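Local coordinates for protein alpha-/beta-galactoside alpha-2,3-sialyltransferase (Photobacterium phosphoreum, PDB 2ZWI) that probably transfers sialic acid onto galactosides as an alpha-2,3-sialyltransferase with a GT-B-type fold, and binds cytidine-5'-monophosphate in its ligand pocket, at residues A[6-20]-A[28-40]. Residues are numbered along the deposited sequence; the frame is centred on the assembly and turned at random. Where two conformers were deposited one is given.
Sequences EVYVDRATLPTIQQM and SNNKKLISWSRYP
The indole of W36, the last residue of strand 31-36, packs under helix 14-20 against T16, Q19 and M20. T16 CG2 sits over one face, 3.7 Å from the centroid of the five-membered ring of W36, while I34 CG2 covers the opposite face. At the ring edge W36 NE1 gives a hydrogen bond to Q19 OE1 (2.8 Å), and Q19 NE2 bonds V9 O, so both ends of that amide are used and its rotation is fixed. M20 runs extended (chi2 168°, chi3 171°) past the indole: its CG lies 3.5 Å from W36 CH2, and its methyl CE rests over the face of Y39, with SD making Met-aromatic contacts to both rings.

At the other end, E6 OE2 is gripped twice, by N30 ND2 on its anti lone pair (2.6 Å) and by S28 OG from the syn side, 31° out of the carboxylate plane; E6 OE1 accepts from Y8 OH. K32 runs alongside, its NZ turned to S28 O, N30 O and I50 O.

In the second shell D10 positions T16: D10 OD2 takes the T16 hydroxyl on its anti lone pair (2.8 Å), and D10 OD1 closes an Asx turn with A12 N. Beyond it, T13 CG2 lies centrally over the R38 guanidinium, 3.6 Å from R38 CZ, and T13 OG1 makes a weak hydrogen bond to cytidine-5'-monophosphate.

Strands 6-10 and 31-36 pair in parallel, their axes 4.7 Å apart at closest approach, and helix 14-26 completes a beta-alpha-beta unit of the seven-stranded sheet. Strand 74-82 flanks 3-10, strand 52-54 flanks 31-36, and helices 208-218 and 305-310 pack against helix 14-26.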
ATOM      1  N   GLU A   6       3.213  -1.225  21.089  1.00 16.10           N
ATOM      2  CA  GLU A   6       2.789  -1.182  19.691  1.00 15.05           C
ATOM      3  C   GLU A   6       3.953  -1.556  18.776  1.00 14.38           C
ATOM      4  O   GLU A   6       5.027  -0.959  18.849  1.00 13.71           O
ATOM      5  CB  GLU A   6       2.260   0.212  19.343  1.00 15.08           C
ATOM      6  CG  GLU A   6       1.062   0.653  20.174  1.00 14.12           C
ATOM      7  CD  GLU A   6       0.698   2.131  19.985  1.00 15.67           C
ATOM      8  OE1 GLU A   6       1.093   2.752  18.964  1.00 15.00           O
ATOM      9  OE2 GLU A   6       0.005   2.673  20.869  1.00 15.06           O
ATOM     10  N   VAL A   7       3.737  -2.554  17.922  1.00 13.76           N
ATOM     11  CA  VAL A   7       4.771  -3.052  17.010  1.00 13.18           C
ATOM     12  C   VAL A   7       4.391  -2.623  15.596  1.00 12.84           C
ATOM     13  O   VAL A   7       3.242  -2.789  15.186  1.00 12.33           O
ATOM     14  CB  VAL A   7       4.892  -4.604  17.072  1.00 13.58           C
ATOM     15  CG1 VAL A   7       5.790  -5.139  15.964  1.00 13.46           C
ATOM     16  CG2 VAL A   7       5.417  -5.050  18.432  1.00 13.18           C
ATOM     17  N   TYR A   8       5.361  -2.087  14.861  1.00 12.69           N
ATOM     18  CA  TYR A   8       5.147  -1.606  13.498  1.00 12.11           C
ATOM     19  C   TYR A   8       6.171  -2.235  12.560  1.00 12.19           C
ATOM     20  O   TYR A   8       7.374  -1.999  12.709  1.00 12.03           O
ATOM     21  CB  TYR A   8       5.250  -0.069  13.462  1.00 12.02           C
ATOM     22  CG  TYR A   8       4.128   0.625  14.227  1.00 11.97           C
ATOM     23  CD1 TYR A   8       2.907   0.884  13.617  1.00 11.96           C
ATOM     24  CD2 TYR A   8       4.293   1.004  15.554  1.00 11.87           C
ATOM     25  CE1 TYR A   8       1.873   1.501  14.303  1.00 12.22           C
ATOM     26  CE2 TYR A   8       3.258   1.627  16.259  1.00 11.91           C
ATOM     27  CZ  TYR A   8       2.052   1.865  15.628  1.00 12.74           C
ATOM     28  OH  TYR A   8       1.019   2.484  16.301  1.00 12.96           O
ATOM     29  N   VAL A   9       5.697  -3.029  11.601  1.00 11.85           N
ATOM     30  CA  VAL A   9       6.568  -3.680  10.622  1.00 11.73           C
ATOM     31  C   VAL A   9       6.019  -3.553   9.195  1.00 11.89           C
ATOM     32  O   VAL A   9       4.794  -3.516   8.991  1.00 11.98           O
ATOM     33  CB  VAL A   9       6.843  -5.175  10.962  1.00 11.77           C
ATOM     34  CG1 VAL A   9       7.740  -5.313  12.209  1.00 11.02           C
ATOM     35  CG2 VAL A   9       5.533  -5.958  11.152  1.00 11.82           C
ATOM     36  N   ASP A  10       6.936  -3.447   8.233  1.00 11.58           N
ATOM     37  CA  ASP A  10       6.620  -3.386   6.794  1.00 12.14           C
ATOM     38  C   ASP A  10       7.877  -3.551   5.949  1.00 12.74           C
ATOM     39  O   ASP A  10       8.952  -3.079   6.309  1.00 13.19           O
ATOM     40  CB  ASP A  10       5.943  -2.064   6.406  1.00 11.34           C
ATOM     41  CG  ASP A  10       5.484  -2.034   4.940  1.00 10.22           C
ATOM     42  OD1 ASP A  10       5.130  -3.089   4.372  1.00  8.60           O
ATOM     43  OD2 ASP A  10       5.471  -0.937   4.346  1.00 10.64           O
ATOM     44  N   ARG A  11       7.703  -4.200   4.805  1.00 13.82           N
ATOM     45  CA  ARG A  11       8.758  -4.391   3.811  1.00 14.49           C
ATOM     46  C   ARG A  11       8.620  -3.438   2.637  1.00 14.55           C
ATOM     47  O   ARG A  11       9.583  -3.208   1.901  1.00 14.94           O
ATOM     48  CB  ARG A  11       8.684  -5.815   3.257  1.00 14.51           C
ATOM     49  CG  ARG A  11       8.753  -6.884   4.289  1.00 14.84           C
ATOM     50  CD  ARG A  11       9.140  -8.181   3.627  1.00 14.98           C
ATOM     51  NE  ARG A  11       9.052  -9.280   4.576  1.00 15.60           N
ATOM     52  CZ  ARG A  11       9.442 -10.524   4.321  1.00 17.56           C
ATOM     53  NH1 ARG A  11       9.313 -11.458   5.255  1.00 16.33           N
ATOM     54  NH2 ARG A  11       9.952 -10.832   3.134  1.00 16.21           N
ATOM     55  N   ALA A  12       7.409  -2.924   2.434  1.00 14.89           N
ATOM     56  CA  ALA A  12       7.093  -2.098   1.265  1.00 14.98           C
ATOM     57  C   ALA A  12       7.060  -0.618   1.643  1.00 14.95           C
ATOM     58  O   ALA A  12       7.893  -0.167   2.434  1.00 15.40           O
ATOM     59  CB  ALA A  12       5.762  -2.540   0.666  1.00 14.79           C
ATOM     60  N   THR A  13       6.103   0.139   1.097  1.00 14.74           N
ATOM     61  CA  THR A  13       5.979   1.555   1.465  1.00 14.68           C
ATOM     62  C   THR A  13       4.581   1.960   1.927  1.00 14.00           C
ATOM     63  O   THR A  13       4.461   2.807   2.816  1.00 13.09           O
ATOM     64  CB  THR A  13       6.422   2.515   0.335  1.00 14.61           C
ATOM     65  OG1 THR A  13       5.865   2.072  -0.895  1.00 17.68           O
ATOM     66  CG2 THR A  13       7.930   2.538   0.205  1.00 15.55           C
ATOM     67  N   LEU A  14       3.541   1.382   1.314  1.00 12.93           N
ATOM     68  CA  LEU A  14       2.161   1.789   1.591  1.00 12.55           C
ATOM     69  C   LEU A  14       1.793   1.546   3.056  1.00 11.78           C
ATOM     70  O   LEU A  14       1.344   2.478   3.722  1.00 11.53           O
ATOM     71  CB  LEU A  14       1.153   1.135   0.632  1.00 12.62           C
ATOM     72  CG  LEU A  14      -0.340   1.107   1.028  1.00 12.74           C
ATOM     73  CD1 LEU A  14      -0.961   2.488   1.084  1.00 13.04           C
ATOM     74  CD2 LEU A  14      -1.116   0.210   0.068  1.00 13.88           C
ATOM     75  N   PRO A  15       1.987   0.307   3.570  1.00 11.49           N
ATOM     76  CA  PRO A  15       1.724   0.115   5.008  1.00 10.91           C
ATOM     77  C   PRO A  15       2.546   1.033   5.919  1.00 11.15           C
ATOM     78  O   PRO A  15       2.044   1.471   6.941  1.00 10.51           O
ATOM     79  CB  PRO A  15       2.075  -1.362   5.244  1.00 11.06           C
ATOM     80  CG  PRO A  15       1.868  -2.012   3.895  1.00 11.74           C
ATOM     81  CD  PRO A  15       2.371  -0.964   2.918  1.00 11.16           C
ATOM     82  N   THR A  16       3.791   1.329   5.546  1.00 10.68           N
ATOM     83  CA  THR A  16       4.630   2.194   6.350  1.00 10.15           C
ATOM     84  C   THR A  16       4.009   3.583   6.429  1.00 10.57           C
ATOM     85  O   THR A  16       3.861   4.126   7.517  1.00 10.31           O
ATOM     86  CB  THR A  16       6.070   2.283   5.798  1.00  9.75           C
ATOM     87  OG1 THR A  16       6.707   1.002   5.903  1.00  9.92           O
ATOM     88  CG2 THR A  16       6.875   3.314   6.559  1.00  8.57           C
ATOM     89  N   ILE A  17       3.633   4.134   5.275  1.00 10.80           N
ATOM     90  CA  ILE A  17       3.082   5.493   5.194  1.00 11.34           C
ATOM     91  C   ILE A  17       1.769   5.610   5.984  1.00 10.96           C
ATOM     92  O   ILE A  17       1.560   6.581   6.719  1.00 10.45           O
ATOM     93  CB  ILE A  17       2.885   5.943   3.702  1.00 11.83           C
ATOM     94  CG1 ILE A  17       4.222   5.952   2.930  1.00 13.09           C
ATOM     95  CG2 ILE A  17       2.152   7.279   3.606  1.00 12.39           C
ATOM     96  CD1 ILE A  17       5.239   6.996   3.373  1.00 15.14           C
ATOM     97  N   GLN A  18       0.895   4.615   5.830  1.00 11.07           N
ATOM     98  CA  GLN A  18      -0.336   4.522   6.622  1.00 11.00           C
ATOM     99  C   GLN A  18      -0.053   4.321   8.123  1.00 10.84           C
ATOM    100  O   GLN A  18      -0.718   4.908   8.981  1.00 10.14           O
ATOM    101  CB  GLN A  18      -1.247   3.420   6.077  1.00 11.31           C
ATOM    102  CG  GLN A  18      -2.021   3.826   4.806  1.00 12.07           C
ATOM    103  CD  GLN A  18      -3.225   4.709   5.109  1.00 11.87           C
ATOM    104  OE1 GLN A  18      -3.681   5.476   4.262  1.00 13.50           O
ATOM    105  NE2 GLN A  18      -3.751   4.591   6.312  1.00 11.76           N
ATOM    106  N   GLN A  19       0.947   3.509   8.444  1.00 10.76           N
ATOM    107  CA  GLN A  19       1.317   3.317   9.847  1.00 10.71           C
ATOM    108  C   GLN A  19       1.862   4.598  10.466  1.00 10.82           C
ATOM    109  O   GLN A  19       1.448   4.967  11.562  1.00 10.59           O
ATOM    110  CB  GLN A  19       2.296   2.154  10.022  1.00 10.75           C
ATOM    111  CG  GLN A  19       1.685   0.764   9.831  1.00 10.06           C
ATOM    112  CD  GLN A  19       2.755  -0.312   9.765  1.00 10.39           C
ATOM    113  OE1 GLN A  19       3.875  -0.109  10.231  1.00 11.89           O
ATOM    114  NE2 GLN A  19       2.418  -1.459   9.194  1.00 10.60           N
ATOM    115  N   MET A  20       2.763   5.289   9.761  1.00 11.12           N
ATOM    116  CA  MET A  20       3.275   6.594  10.226  1.00 11.32           C
ATOM    117  C   MET A  20       2.111   7.540  10.519  1.00 11.09           C
ATOM    118  O   MET A  20       2.048   8.180  11.563  1.00 11.25           O
ATOM    119  CB  MET A  20       4.195   7.233   9.176  1.00 11.15           C
ATOM    120  CG  MET A  20       5.534   6.545   8.959  1.00 11.00           C
ATOM    121  SD  MET A  20       6.356   7.169   7.479  1.00 11.86           S
ATOM    122  CE  MET A  20       7.965   6.409   7.640  1.00  9.29           C
ATOM    123  N   SER A  28      -0.290   8.471  20.748  1.00 19.14           N
ATOM    124  CA  SER A  28      -0.303   7.665  21.959  1.00 19.45           C
ATOM    125  C   SER A  28       1.074   7.731  22.596  1.00 19.30           C
ATOM    126  O   SER A  28       2.058   7.993  21.915  1.00 19.62           O
ATOM    127  CB  SER A  28      -0.662   6.220  21.636  1.00 19.48           C
ATOM    128  OG  SER A  28       0.511   5.436  21.482  1.00 19.70           O
ATOM    129  N   ASN A  29       1.142   7.498  23.904  1.00 19.23           N
ATOM    130  CA  ASN A  29       2.439   7.394  24.583  1.00 18.58           C
ATOM    131  C   ASN A  29       2.873   5.955  24.880  1.00 17.25           C
ATOM    132  O   ASN A  29       3.814   5.731  25.640  1.00 16.71           O
ATOM    133  CB  ASN A  29       2.431   8.220  25.867  1.00 19.84           C
ATOM    134  CG  ASN A  29       1.231   7.927  26.729  1.00 21.95           C
ATOM    135  OD1 ASN A  29       0.837   6.759  26.902  1.00 24.70           O
ATOM    136  ND2 ASN A  29       0.624   8.984  27.276  1.00 25.40           N
ATOM    137  N   ASN A  30       2.204   4.978  24.278  1.00 15.87           N
ATOM    138  CA  ASN A  30       2.664   3.591  24.387  1.00 15.43           C
ATOM    139  C   ASN A  30       4.046   3.447  23.767  1.00 14.82           C
ATOM    140  O   ASN A  30       4.354   4.132  22.785  1.00 14.79           O
ATOM    141  CB  ASN A  30       1.715   2.636  23.669  1.00 15.38           C
ATOM    142  CG  ASN A  30       0.330   2.648  24.251  1.00 16.33           C
ATOM    143  OD1 ASN A  30       0.159   2.654  25.466  1.00 16.53           O
ATOM    144  ND2 ASN A  30      -0.672   2.648  23.385  1.00 17.04           N
ATOM    145  N   LYS A  31       4.864   2.562  24.338  1.00 14.24           N
ATOM    146  CA  LYS A  31       6.163   2.241  23.754  0.50 13.78           C
ATOM    147  C   LYS A  31       5.934   1.628  22.375  1.00 13.48           C
ATOM    148  O   LYS A  31       5.031   0.808  22.194  1.00 13.31           O
ATOM    149  CB  LYS A  31       6.956   1.285  24.656  0.50 14.03           C
ATOM    150  CG  LYS A  31       8.344   0.886  24.115  0.50 14.03           C
ATOM    151  CD  LYS A  31       9.366   2.013  24.269  0.50 14.23           C
ATOM    152  CE  LYS A  31      10.703   1.667  23.625  0.50 14.80           C
ATOM    153  NZ  LYS A  31      10.584   1.431  22.157  0.50 13.79           N
ATOM    154  N   LYS A  32       6.736   2.052  21.401  1.00 12.50           N
ATOM    155  CA  LYS A  32       6.602   1.545  20.034  1.00 12.29           C
ATOM    156  C   LYS A  32       7.905   0.896  19.572  1.00 12.14           C
ATOM    157  O   LYS A  32       8.989   1.442  19.795  1.00 12.34           O
ATOM    158  CB  LYS A  32       6.201   2.679  19.090  1.00 11.77           C
ATOM    159  CG  LYS A  32       4.859   3.318  19.456  1.00 11.23           C
ATOM    160  CD  LYS A  32       4.578   4.556  18.642  1.00 11.93           C
ATOM    161  CE  LYS A  32       3.364   5.311  19.191  1.00 13.76           C
ATOM    162  NZ  LYS A  32       3.616   5.913  20.539  1.00 14.91           N
ATOM    163  N   LEU A  33       7.783  -0.279  18.961  1.00 12.02           N
ATOM    164  CA  LEU A  33       8.911  -0.999  18.362  1.00 11.98           C
ATOM    165  C   LEU A  33       8.698  -1.041  16.845  1.00 11.86           C
ATOM    166  O   LEU A  33       7.673  -1.548  16.372  1.00 11.56           O
ATOM    167  CB  LEU A  33       9.009  -2.416  18.934  1.00 12.09           C
ATOM    168  CG  LEU A  33       8.977  -2.549  20.464  1.00 12.40           C
ATOM    169  CD1 LEU A  33       9.028  -3.999  20.866  1.00 12.44           C
ATOM    170  CD2 LEU A  33      10.113  -1.774  21.119  1.00 13.61           C
ATOM    171  N   ILE A  34       9.652  -0.496  16.098  1.00 11.40           N
ATOM    172  CA  ILE A  34       9.454  -0.209  14.679  1.00 11.89           C
ATOM    173  C   ILE A  34      10.540  -0.854  13.800  1.00 12.08           C
ATOM    174  O   ILE A  34      11.739  -0.760  14.098  1.00 12.55           O
ATOM    175  CB  ILE A  34       9.424   1.323  14.420  1.00 11.82           C
ATOM    176  CG1 ILE A  34       8.335   2.014  15.263  1.00 12.28           C
ATOM    177  CG2 ILE A  34       9.205   1.619  12.950  1.00 11.38           C
ATOM    178  CD1 ILE A  34       8.404   3.537  15.213  1.00 11.45           C
ATOM    179  N   SER A  35      10.120  -1.516  12.726  1.00 11.81           N
ATOM    180  CA  SER A  35      11.059  -2.047  11.752  1.00 11.74           C
ATOM    181  C   SER A  35      10.468  -1.922  10.351  1.00 12.11           C
ATOM    182  O   SER A  35       9.664  -2.764   9.930  1.00 11.31           O
ATOM    183  CB  SER A  35      11.395  -3.502  12.063  1.00 11.91           C
ATOM    184  OG  SER A  35      12.430  -3.942  11.206  1.00 11.83           O
ATOM    185  N   TRP A  36      10.871  -0.859   9.651  1.00 12.25           N
ATOM    186  CA  TRP A  36      10.399  -0.556   8.309  1.00 12.99           C
ATOM    187  C   TRP A  36      11.569  -0.676   7.340  1.00 13.57           C
ATOM    188  O   TRP A  36      12.526   0.090   7.427  1.00 13.85           O
ATOM    189  CB  TRP A  36       9.829   0.875   8.246  1.00 12.61           C
ATOM    190  CG  TRP A  36       8.546   1.141   9.055  1.00 11.87           C
ATOM    191  CD1 TRP A  36       7.464   0.310   9.196  1.00 12.18           C
ATOM    192  CD2 TRP A  36       8.216   2.345   9.764  1.00 12.62           C
ATOM    193  NE1 TRP A  36       6.492   0.916   9.967  1.00 12.21           N
ATOM    194  CE2 TRP A  36       6.926   2.164  10.326  1.00 11.67           C
ATOM    195  CE3 TRP A  36       8.886   3.561   9.980  1.00 11.46           C
ATOM    196  CZ2 TRP A  36       6.298   3.147  11.106  1.00 12.11           C
ATOM    197  CZ3 TRP A  36       8.254   4.541  10.745  1.00 13.34           C
ATOM    198  CH2 TRP A  36       6.969   4.325  11.300  1.00 12.28           C
ATOM    199  N   SER A  37      11.484  -1.621   6.408  1.00 14.47           N
ATOM    200  CA  SER A  37      12.563  -1.870   5.445  1.00 15.19           C
ATOM    201  C   SER A  37      12.965  -0.635   4.628  1.00 15.28           C
ATOM    202  O   SER A  37      14.150  -0.379   4.430  1.00 15.24           O
ATOM    203  CB  SER A  37      12.188  -3.026   4.498  1.00 15.28           C
ATOM    204  OG  SER A  37      11.993  -4.235   5.223  1.00 16.78           O
ATOM    205  N   ARG A  38      11.977   0.128   4.172  1.00 15.57           N
ATOM    206  CA  ARG A  38      12.226   1.238   3.247  1.00 16.27           C
ATOM    207  C   ARG A  38      12.394   2.579   3.968  1.00 16.33           C
ATOM    208  O   ARG A  38      12.717   3.596   3.341  1.00 16.31           O
ATOM    209  CB  ARG A  38      11.102   1.333   2.205  1.00 16.29           C
ATOM    210  CG  ARG A  38      10.952   0.111   1.289  1.00 18.47           C
ATOM    211  CD  ARG A  38      11.826   0.224   0.043  1.00 22.25           C
ATOM    212  NE  ARG A  38      11.402   1.337  -0.802  1.00 25.62           N
ATOM    213  CZ  ARG A  38      10.575   1.229  -1.839  1.00 26.34           C
ATOM    214  NH1 ARG A  38      10.069   0.046  -2.185  1.00 26.64           N
ATOM    215  NH2 ARG A  38      10.249   2.314  -2.532  1.00 26.35           N
ATOM    216  N   TYR A  39      12.175   2.576   5.281  1.00 16.34           N
ATOM    217  CA  TYR A  39      12.245   3.799   6.070  1.00 16.75           C
ATOM    218  C   TYR A  39      13.020   3.634   7.377  1.00 17.46           C
ATOM    219  O   TYR A  39      12.419   3.660   8.447  1.00 17.31           O
ATOM    220  CB  TYR A  39      10.824   4.328   6.348  1.00 17.02           C
ATOM    221  CG  TYR A  39      10.242   5.077   5.182  1.00 15.45           C
ATOM    222  CD1 TYR A  39      10.554   6.415   4.974  1.00 14.75           C
ATOM    223  CD2 TYR A  39       9.402   4.444   4.269  1.00 16.44           C
ATOM    224  CE1 TYR A  39      10.042   7.108   3.902  1.00 16.08           C
ATOM    225  CE2 TYR A  39       8.879   5.135   3.182  1.00 15.73           C
ATOM    226  CZ  TYR A  39       9.212   6.464   3.008  1.00 15.90           C
ATOM    227  OH  TYR A  39       8.715   7.176   1.947  1.00 17.64           O
ATOM    228  N   PRO A  40      14.358   3.463   7.299  1.00 18.34           N
ATOM    229  CA  PRO A  40      15.128   3.459   8.549  1.00 19.42           C
ATOM    230  C   PRO A  40      15.118   4.833   9.240  1.00 20.28           C
ATOM    231  O   PRO A  40      15.396   5.861   8.602  1.00 20.77           O
ATOM    232  CB  PRO A  40      16.543   3.050   8.104  1.00 19.57           C
ATOM    233  CG  PRO A  40      16.621   3.420   6.661  1.00 18.85           C
ATOM    234  CD  PRO A  40      15.219   3.248   6.117  1.00 18.59           C
TER
HETATM  235  O   HOH W   1       9.154   0.072   4.888  1.00  9.83           O
HETATM  236  O   HOH W   2      10.117  -2.773  -0.990  1.00 31.84           O
HETATM  237  O   HOH W   3       7.540   2.819  -2.925  1.00 29.62           O